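Local coordinates for protein AlyGC (Glaciecola chathamensis, PDB 5GKD) that probably cleaves alginate by beta-elimination, as a calcium-containing lyase of polysaccharide lyase family 6, at residues 605-619 / 637-651. Residues are numbered along the deposited sequence; the frame is centred on the assembly and turned at random.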
ATOM      1  N   GLU A 605      -2.984  18.731   1.884  1.00 20.45           N
ATOM      2  CA  GLU A 605      -3.751  19.835   2.444  1.00 20.19           C
ATOM      3  C   GLU A 605      -3.752  21.048   1.513  1.00 19.67           C
ATOM      4  O   GLU A 605      -4.813  21.602   1.226  1.00 21.95           O
ATOM      5  CB  GLU A 605      -3.212  20.210   3.831  1.00 20.10           C
ATOM      6  CG  GLU A 605      -4.100  21.200   4.591  1.00 18.87           C
ATOM      7  CD  GLU A 605      -5.470  20.647   4.972  1.00 22.40           C
ATOM      8  OE1 GLU A 605      -5.691  19.420   4.903  1.00 21.71           O
ATOM      9  OE2 GLU A 605      -6.340  21.455   5.359  1.00 24.10           O
ATOM     10  N   TYR A 606      -2.576  21.474   1.045  1.00 19.61           N
ATOM     11  CA  TYR A 606      -2.419  22.610   0.138  1.00 20.83           C
ATOM     12  C   TYR A 606      -1.600  22.182  -1.069  1.00 21.53           C
ATOM     13  O   TYR A 606      -0.414  21.879  -0.931  1.00 24.54           O
ATOM     14  CB  TYR A 606      -1.722  23.788   0.816  1.00 23.16           C
ATOM     15  CG  TYR A 606      -2.416  24.319   2.026  1.00 22.65           C
ATOM     16  CD1 TYR A 606      -3.453  25.251   1.920  1.00 22.59           C
ATOM     17  CD2 TYR A 606      -2.032  23.902   3.283  1.00 23.15           C
ATOM     18  CE1 TYR A 606      -4.090  25.749   3.056  1.00 19.03           C
ATOM     19  CE2 TYR A 606      -2.652  24.383   4.404  1.00 24.20           C
ATOM     20  CZ  TYR A 606      -3.680  25.293   4.288  1.00 23.75           C
ATOM     21  OH  TYR A 606      -4.260  25.743   5.436  1.00 27.04           O
ATOM     22  N   LEU A 607      -2.221  22.179  -2.241  1.00 21.48           N
ATOM     23  CA  LEU A 607      -1.527  22.041  -3.515  1.00 23.41           C
ATOM     24  C   LEU A 607      -1.480  23.410  -4.183  1.00 22.88           C
ATOM     25  O   LEU A 607      -2.533  23.977  -4.496  1.00 22.31           O
ATOM     26  CB  LEU A 607      -2.262  21.053  -4.417  1.00 21.22           C
ATOM     27  CG  LEU A 607      -1.557  20.249  -5.497  1.00 24.79           C
ATOM     28  CD1 LEU A 607      -2.464  20.079  -6.686  1.00 23.67           C
ATOM     29  CD2 LEU A 607      -0.212  20.781  -5.887  1.00 24.88           C
ATOM     30  N   THR A 608      -0.276  23.930  -4.415  1.00 25.48           N
ATOM     31  CA  THR A 608      -0.107  25.239  -5.039  1.00 25.56           C
ATOM     32  C   THR A 608       0.856  25.143  -6.216  1.00 24.94           C
ATOM     33  O   THR A 608       1.972  24.644  -6.060  1.00 23.85           O
ATOM     34  CB  THR A 608       0.403  26.278  -4.031  1.00 26.97           C
ATOM     35  OG1 THR A 608      -0.579  26.484  -3.020  1.00 29.37           O
ATOM     36  CG2 THR A 608       0.659  27.613  -4.723  1.00 30.01           C
ATOM     37  N   ILE A 609       0.427  25.617  -7.388  1.00 26.34           N
ATOM     38  CA  ILE A 609       1.269  25.691  -8.589  1.00 24.98           C
ATOM     39  C   ILE A 609       1.101  27.083  -9.177  1.00 26.28           C
ATOM     40  O   ILE A 609       0.016  27.425  -9.655  1.00 28.83           O
ATOM     41  CB  ILE A 609       0.907  24.628  -9.640  1.00 26.00           C
ATOM     42  CG1 ILE A 609       1.112  23.219  -9.106  1.00 24.40           C
ATOM     43  CG2 ILE A 609       1.749  24.796 -10.882  1.00 26.56           C
ATOM     44  CD1 ILE A 609       0.733  22.153 -10.115  1.00 20.93           C
ATOM     45  N   GLU A 610       2.168  27.881  -9.168  1.00 28.69           N
ATOM     46  CA  GLU A 610       2.104  29.234  -9.709  1.00 28.36           C
ATOM     47  C   GLU A 610       3.305  29.532 -10.602  1.00 25.95           C
ATOM     48  O   GLU A 610       4.402  29.015 -10.387  1.00 32.27           O
ATOM     49  CB  GLU A 610       2.033  30.285  -8.589  1.00 28.54           C
ATOM     50  CG  GLU A 610       0.775  30.227  -7.758  1.00 29.42           C
ATOM     51  CD  GLU A 610       0.805  31.209  -6.601  1.00 33.82           C
ATOM     52  OE1 GLU A 610       1.738  31.127  -5.774  1.00 36.03           O
ATOM     53  OE2 GLU A 610      -0.095  32.073  -6.526  1.00 38.03           O
ATOM     54  N   ASN A 611       3.078  30.386 -11.607  1.00 28.42           N
ATOM     55  CA  ASN A 611       4.142  30.949 -12.444  1.00 25.54           C
ATOM     56  C   ASN A 611       4.982  29.864 -13.100  1.00 26.51           C
ATOM     57  O   ASN A 611       6.194  29.996 -13.251  1.00 26.43           O
ATOM     58  CB  ASN A 611       5.038  31.892 -11.641  1.00 26.81           C
ATOM     59  CG  ASN A 611       4.275  33.070 -11.055  1.00 33.71           C
ATOM     60  OD1 ASN A 611       3.421  33.672 -11.721  1.00 35.41           O
ATOM     61  ND2 ASN A 611       4.574  33.398  -9.800  1.00 34.59           N
ATOM     62  N   SER A 612       4.338  28.779 -13.482  1.00 28.11           N
ATOM     63  CA  SER A 612       5.055  27.617 -13.963  1.00 27.63           C
ATOM     64  C   SER A 612       4.591  27.286 -15.368  1.00 23.18           C
ATOM     65  O   SER A 612       3.624  27.850 -15.875  1.00 27.28           O
ATOM     66  CB  SER A 612       4.855  26.430 -13.012  1.00 27.40           C
ATOM     67  OG  SER A 612       5.458  26.723 -11.765  1.00 27.71           O
ATOM     68  N   ASN A 613       5.296  26.355 -15.992  1.00 25.54           N
ATOM     69  CA  ASN A 613       5.062  26.032 -17.386  1.00 25.49           C
ATOM     70  C   ASN A 613       5.127  24.524 -17.570  1.00 26.06           C
ATOM     71  O   ASN A 613       6.099  23.885 -17.165  1.00 29.21           O
ATOM     72  CB  ASN A 613       6.092  26.747 -18.271  1.00 30.29           C
ATOM     73  CG  ASN A 613       5.703  26.754 -19.709  1.00 34.50           C
ATOM     74  OD1 ASN A 613       5.673  25.710 -20.350  1.00 39.58           O
ATOM     75  ND2 ASN A 613       5.383  27.929 -20.236  1.00 37.49           N
ATOM     76  N   VAL A 614       4.087  23.966 -18.175  1.00 28.65           N
ATOM     77  CA  VAL A 614       3.944  22.534 -18.385  1.00 25.35           C
ATOM     78  C   VAL A 614       3.583  22.308 -19.843  1.00 29.29           C
ATOM     79  O   VAL A 614       2.593  22.870 -20.327  1.00 31.27           O
ATOM     80  CB  VAL A 614       2.856  21.929 -17.479  1.00 27.26           C
ATOM     81  CG1 VAL A 614       2.670  20.448 -17.792  1.00 25.28           C
ATOM     82  CG2 VAL A 614       3.175  22.158 -16.006  1.00 25.51           C
ATOM     83  N   SER A 615       4.351  21.463 -20.533  1.00 29.18           N
ATOM     84  CA  SER A 615       4.139  21.247 -21.958  1.00 27.58           C
ATOM     85  C   SER A 615       4.362  19.788 -22.334  1.00 30.18           C
ATOM     86  O   SER A 615       5.361  19.183 -21.934  1.00 29.81           O
ATOM     87  CB  SER A 615       5.074  22.143 -22.776  1.00 32.44           C
ATOM     88  OG  SER A 615       4.750  22.069 -24.147  1.00 39.37           O
ATOM     89  N   ASP A 616       3.434  19.239 -23.117  1.00 31.13           N
ATOM     90  CA  ASP A 616       3.504  17.864 -23.622  1.00 29.80           C
ATOM     91  C   ASP A 616       3.479  16.851 -22.471  1.00 30.82           C
ATOM     92  O   ASP A 616       4.379  16.021 -22.299  1.00 30.36           O
ATOM     93  CB  ASP A 616       4.736  17.675 -24.523  1.00 29.14           C
ATOM     94  CG  ASP A 616       4.736  16.339 -25.239  1.00 39.52           C
ATOM     95  OD1 ASP A 616       3.640  15.756 -25.422  1.00 43.78           O
ATOM     96  OD2 ASP A 616       5.835  15.863 -25.615  1.00 40.65           O
ATOM     97  N   LEU A 617       2.414  16.940 -21.679  1.00 29.72           N
ATOM     98  CA  LEU A 617       2.152  16.047 -20.554  1.00 25.13           C
ATOM     99  C   LEU A 617       0.957  15.190 -20.933  1.00 24.67           C
ATOM    100  O   LEU A 617      -0.149  15.709 -21.100  1.00 25.81           O
ATOM    101  CB  LEU A 617       1.874  16.850 -19.279  1.00 24.21           C
ATOM    102  CG  LEU A 617       1.216  16.198 -18.052  1.00 24.39           C
ATOM    103  CD1 LEU A 617       2.187  15.276 -17.362  1.00 21.03           C
ATOM    104  CD2 LEU A 617       0.711  17.254 -17.062  1.00 20.64           C
ATOM    105  N   GLN A 618       1.161  13.880 -21.061  1.00 24.07           N
ATOM    106  CA  GLN A 618       0.040  13.046 -21.489  1.00 24.18           C
ATOM    107  C   GLN A 618      -1.034  12.942 -20.408  1.00 25.86           C
ATOM    108  O   GLN A 618      -2.225  12.840 -20.728  1.00 25.83           O
ATOM    109  CB  GLN A 618       0.528  11.658 -21.894  1.00 25.18           C
ATOM    110  CG  GLN A 618       1.555  11.640 -23.013  1.00 28.82           C
ATOM    111  CD  GLN A 618       1.120  12.475 -24.177  1.00 36.58           C
ATOM    112  OE1 GLN A 618       0.148  12.146 -24.857  1.00 44.65           O
ATOM    113  NE2 GLN A 618       1.821  13.584 -24.411  1.00 38.67           N
ATOM    114  N   GLY A 619      -0.645  12.967 -19.142  1.00 22.46           N
ATOM    115  CA  GLY A 619      -1.569  12.790 -18.041  1.00 23.28           C
ATOM    116  C   GLY A 619      -2.066  14.113 -17.508  1.00 21.33           C
ATOM    117  O   GLY A 619      -1.962  15.155 -18.156  1.00 26.35           O
ATOM    118  N   HIS A 637      -6.885  22.156  -0.492  1.00 21.46           N
ATOM    119  CA  HIS A 637      -6.927  23.463  -1.130  1.00 21.16           C
ATOM    120  C   HIS A 637      -6.066  23.366  -2.381  1.00 20.60           C
ATOM    121  O   HIS A 637      -4.887  23.026  -2.287  1.00 22.22           O
ATOM    122  CB  HIS A 637      -6.371  24.570  -0.232  1.00 20.96           C
ATOM    123  CG  HIS A 637      -6.924  24.605   1.155  1.00 21.58           C
ATOM    124  ND1 HIS A 637      -6.628  23.652   2.103  1.00 20.07           N
ATOM    125  CD2 HIS A 637      -7.703  25.529   1.777  1.00 20.84           C
ATOM    126  CE1 HIS A 637      -7.229  23.968   3.240  1.00 21.31           C
ATOM    127  NE2 HIS A 637      -7.882  25.105   3.070  1.00 21.98           N
ATOM    128  N   VAL A 638      -6.647  23.647  -3.539  1.00 22.81           N
ATOM    129  CA  VAL A 638      -5.939  23.578  -4.815  1.00 23.33           C
ATOM    130  C   VAL A 638      -5.924  24.974  -5.425  1.00 22.48           C
ATOM    131  O   VAL A 638      -6.979  25.526  -5.755  1.00 25.97           O
ATOM    132  CB  VAL A 638      -6.586  22.563  -5.767  1.00 24.01           C
ATOM    133  CG1 VAL A 638      -5.838  22.518  -7.070  1.00 21.52           C
ATOM    134  CG2 VAL A 638      -6.599  21.201  -5.121  1.00 21.39           C
ATOM    135  N   VAL A 639      -4.735  25.546  -5.562  1.00 27.41           N
ATOM    136  CA  VAL A 639      -4.559  26.932  -5.978  1.00 26.02           C
ATOM    137  C   VAL A 639      -3.575  26.937  -7.134  1.00 25.20           C
ATOM    138  O   VAL A 639      -2.425  26.525  -6.964  1.00 25.68           O
ATOM    139  CB  VAL A 639      -4.042  27.817  -4.831  1.00 26.05           C
ATOM    140  CG1 VAL A 639      -3.670  29.198  -5.355  1.00 26.38           C
ATOM    141  CG2 VAL A 639      -5.064  27.917  -3.724  1.00 21.36           C
ATOM    142  N   MET A 640      -4.023  27.382  -8.309  1.00 25.60           N
ATOM    143  CA  MET A 640      -3.170  27.401  -9.493  1.00 26.40           C
ATOM    144  C   MET A 640      -3.332  28.718 -10.236  1.00 27.99           C
ATOM    145  O   MET A 640      -4.409  29.006 -10.763  1.00 26.45           O
ATOM    146  CB  MET A 640      -3.478  26.224 -10.409  1.00 26.64           C
ATOM    147  CG  MET A 640      -3.222  24.899  -9.757  1.00 26.87           C
ATOM    148  SD  MET A 640      -3.110  23.542 -10.910  1.00 30.64           S
ATOM    149  CE  MET A 640      -2.841  22.175  -9.751  1.00 25.67           C
ATOM    150  N   ASN A 641      -2.252  29.500 -10.300  1.00 30.57           N
ATOM    151  CA  ASN A 641      -2.286  30.850 -10.836  1.00 29.96           C
ATOM    152  C   ASN A 641      -1.117  31.088 -11.774  1.00 30.92           C
ATOM    153  O   ASN A 641       0.018  30.693 -11.485  1.00 26.39           O
ATOM    154  CB  ASN A 641      -2.228  31.913  -9.734  1.00 28.51           C
ATOM    155  CG  ASN A 641      -3.309  31.749  -8.712  1.00 35.68           C
ATOM    156  OD1 ASN A 641      -4.445  31.397  -9.036  1.00 36.91           O
ATOM    157  ND2 ASN A 641      -2.967  31.995  -7.457  1.00 32.14           N
ATOM    158  N   ASN A 642      -1.397  31.783 -12.877  1.00 29.41           N
ATOM    159  CA  ASN A 642      -0.357  32.383 -13.707  1.00 28.13           C
ATOM    160  C   ASN A 642       0.525  31.329 -14.360  1.00 27.97           C
ATOM    161  O   ASN A 642       1.716  31.547 -14.560  1.00 28.96           O
ATOM    162  CB  ASN A 642       0.487  33.375 -12.897  1.00 32.21           C
ATOM    163  CG  ASN A 642      -0.311  34.586 -12.457  1.00 41.86           C
ATOM    164  OD1 ASN A 642      -0.524  35.483 -13.262  1.00 43.92           O
ATOM    165  ND2 ASN A 642      -0.782  34.613 -11.197  1.00 44.15           N
ATOM    166  N   ASN A 643      -0.055  30.188 -14.702  1.00 27.72           N
ATOM    167  CA  ASN A 643       0.671  29.116 -15.362  1.00 28.26           C
ATOM    168  C   ASN A 643       0.313  29.078 -16.839  1.00 25.16           C
ATOM    169  O   ASN A 643      -0.737  29.555 -17.262  1.00 29.30           O
ATOM    170  CB  ASN A 643       0.357  27.742 -14.739  1.00 24.43           C
ATOM    171  CG  ASN A 643       0.541  27.711 -13.238  1.00 23.77           C
ATOM    172  OD1 ASN A 643       1.663  27.690 -12.726  1.00 29.07           O
ATOM    173  ND2 ASN A 643      -0.561  27.706 -12.525  1.00 25.57           N
ATOM    174  N   ILE A 644       1.185  28.453 -17.614  1.00 28.19           N
ATOM    175  CA  ILE A 644       0.933  28.155 -19.011  1.00 28.92           C
ATOM    176  C   ILE A 644       0.997  26.650 -19.168  1.00 25.65           C
ATOM    177  O   ILE A 644       2.031  26.037 -18.879  1.00 30.82           O
ATOM    178  CB  ILE A 644       1.938  28.852 -19.942  1.00 30.98           C
ATOM    179  CG1 ILE A 644       1.784  30.370 -19.852  1.00 32.12           C
ATOM    180  CG2 ILE A 644       1.760  28.381 -21.380  1.00 31.14           C
ATOM    181  CD1 ILE A 644       2.584  30.999 -18.731  1.00 40.90           C
ATOM    182  N   PHE A 645      -0.099  26.057 -19.619  1.00 24.87           N
ATOM    183  CA  PHE A 645      -0.195  24.622 -19.839  1.00 27.78           C
ATOM    184  C   PHE A 645      -0.411  24.379 -21.328  1.00 30.01           C
ATOM    185  O   PHE A 645      -1.408  24.846 -21.887  1.00 31.25           O
ATOM    186  CB  PHE A 645      -1.350  24.009 -19.029  1.00 27.09           C
ATOM    187  CG  PHE A 645      -1.368  24.372 -17.548  1.00 26.26           C
ATOM    188  CD1 PHE A 645      -0.375  23.923 -16.681  1.00 28.26           C
ATOM    189  CD2 PHE A 645      -2.430  25.085 -17.012  1.00 26.95           C
ATOM    190  CE1 PHE A 645      -0.417  24.221 -15.317  1.00 23.57           C
ATOM    191  CE2 PHE A 645      -2.479  25.395 -15.649  1.00 23.88           C
ATOM    192  CZ  PHE A 645      -1.468  24.953 -14.801  1.00 22.67           C
ATOM    193  N   ASN A 646       0.507  23.645 -21.970  1.00 31.60           N
ATOM    194  CA  ASN A 646       0.396  23.316 -23.391  1.00 31.25           C
ATOM    195  C   ASN A 646       0.314  21.812 -23.601  1.00 29.09           C
ATOM    196  O   ASN A 646       1.129  21.061 -23.056  1.00 34.89           O
ATOM    197  CB  ASN A 646       1.582  23.846 -24.216  1.00 36.74           C
ATOM    198  CG  ASN A 646       1.848  25.321 -24.001  1.00 38.88           C
ATOM    199  OD1 ASN A 646       1.140  26.178 -24.538  1.00 45.11           O
ATOM    200  ND2 ASN A 646       2.909  25.628 -23.253  1.00 42.33           N
ATOM    201  N   GLU A 647      -0.639  21.384 -24.426  1.00 29.36           N
ATOM    202  CA  GLU A 647      -0.784  19.981 -24.824  1.00 31.58           C
ATOM    203  C   GLU A 647      -0.774  19.057 -23.600  1.00 31.07           C
ATOM    204  O   GLU A 647       0.084  18.190 -23.444  1.00 30.99           O
ATOM    205  CB  GLU A 647       0.312  19.588 -25.817  1.00 30.66           C
ATOM    206  CG  GLU A 647       0.378  20.430 -27.086  1.00 30.98           C
ATOM    207  CD  GLU A 647      -0.625  19.996 -28.149  1.00 40.00           C
ATOM    208  OE1 GLU A 647      -1.330  18.977 -27.953  1.00 35.28           O
ATOM    209  OE2 GLU A 647      -0.691  20.669 -29.201  1.00 44.03           O
ATOM    210  N   VAL A 648      -1.754  19.258 -22.724  1.00 30.99           N
ATOM    211  CA  VAL A 648      -1.800  18.592 -21.426  1.00 26.14           C
ATOM    212  C   VAL A 648      -3.060  17.740 -21.334  1.00 29.85           C
ATOM    213  O   VAL A 648      -4.150  18.189 -21.705  1.00 28.44           O
ATOM    214  CB  VAL A 648      -1.746  19.612 -20.274  1.00 25.45           C
ATOM    215  CG1 VAL A 648      -2.013  18.928 -18.950  1.00 28.96           C
ATOM    216  CG2 VAL A 648      -0.409  20.315 -20.254  1.00 23.90           C
ATOM    217  N   GLY A 649      -2.907  16.509 -20.851  1.00 28.08           N
ATOM    218  CA  GLY A 649      -4.033  15.701 -20.432  1.00 25.34           C
ATOM    219  C   GLY A 649      -4.674  14.818 -21.478  1.00 27.28           C
ATOM    220  O   GLY A 649      -5.655  14.139 -21.163  1.00 24.62           O
ATOM    221  N   LYS A 650      -4.155  14.777 -22.702  1.00 28.58           N
ATOM    222  CA  LYS A 650      -4.852  14.098 -23.785  1.00 28.48           C
ATOM    223  C   LYS A 650      -4.347  12.689 -24.052  1.00 28.30           C
ATOM    224  O   LYS A 650      -4.821  12.048 -24.987  1.00 32.10           O
ATOM    225  CB  LYS A 650      -4.762  14.936 -25.068  1.00 35.47           C
ATOM    226  CG  LYS A 650      -5.767  16.082 -25.106  1.00 31.06           C
ATOM    227  CD  LYS A 650      -5.159  17.360 -25.638  1.00 34.56           C
ATOM    228  CE  LYS A 650      -4.675  17.209 -27.070  1.00 36.42           C
ATOM    229  NZ  LYS A 650      -3.852  18.376 -27.493  1.00 37.48           N
ATOM    230  N   GLY A 651      -3.407  12.186 -23.261  1.00 30.94           N
ATOM    231  CA  GLY A 651      -2.913  10.842 -23.494  1.00 27.07           C
ATOM    232  C   GLY A 651      -4.013   9.804 -23.374  1.00 27.77           C
ATOM    233  O   GLY A 651      -4.942   9.933 -22.579  1.00 26.82           O
TER
HETATM  234  O   HOH W   1      -3.094  25.532  -1.814  1.00 25.07           O
HETATM  235  O   HOH W   2      -1.780  15.818 -23.814  1.00 27.76           O
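I609 and M640 are paired in register where the axes of the short strands 606-610 and 637-641 approach to 4.8 Å, their directions 5° apart. Backbone hydrogen bonds of the parallel-strand kind, such as V639 N to L607 O (2.9 Å), continue past the bend between strands 613-615 and 644-646.

At the bend the key polar group is the amide of N643. With CG anti to its own carbonyl carbon (chi1 -52°), the amide swings back toward 605-619: ND2 gives a nearly straight bond to I609 O (2.9 Å), from above that carbonyl's plane, while OD1 accepts from S612 N (3.0 Å). I609 O thus takes two donors, N641 N being the other. N673 of the next coil accepts from the same ND2, so asparagine recurs at this bend, where the coil before has S612. A leucine here would probably leave S612 N without its acceptor and deprive I609 O and N673 of a donor, loosening the bend. Nearby, N641 ND2 reaches E610 OE2 on its anti side (3.0 Å), while Q578 holds OE1.

Y606 CE1 lies over the centre of the H637 ring in an offset stack, centroids 4.3 Å apart and planes at 21°. H637 ND1 and N both donate to E605 O, from opposite faces of the carbonyl plane, which fixes the imidazole's rotation; H259 and D258 bind the outer ends of H637 and Y606.

Inside, M640 extends its chain so that CE touches I609 CD1 (3.6 Å) and L607 CD1, flexible thioether against branched aliphatics. V614 CB meets the edge of the F645 ring, and L617 packs on V648.

Such in-register pairing of apolar with apolar and ring with ring, with asparagines joining neighbouring coils at the bend, is characteristic of a right-handed parallel beta-helix, here in the C-terminal half of the chain.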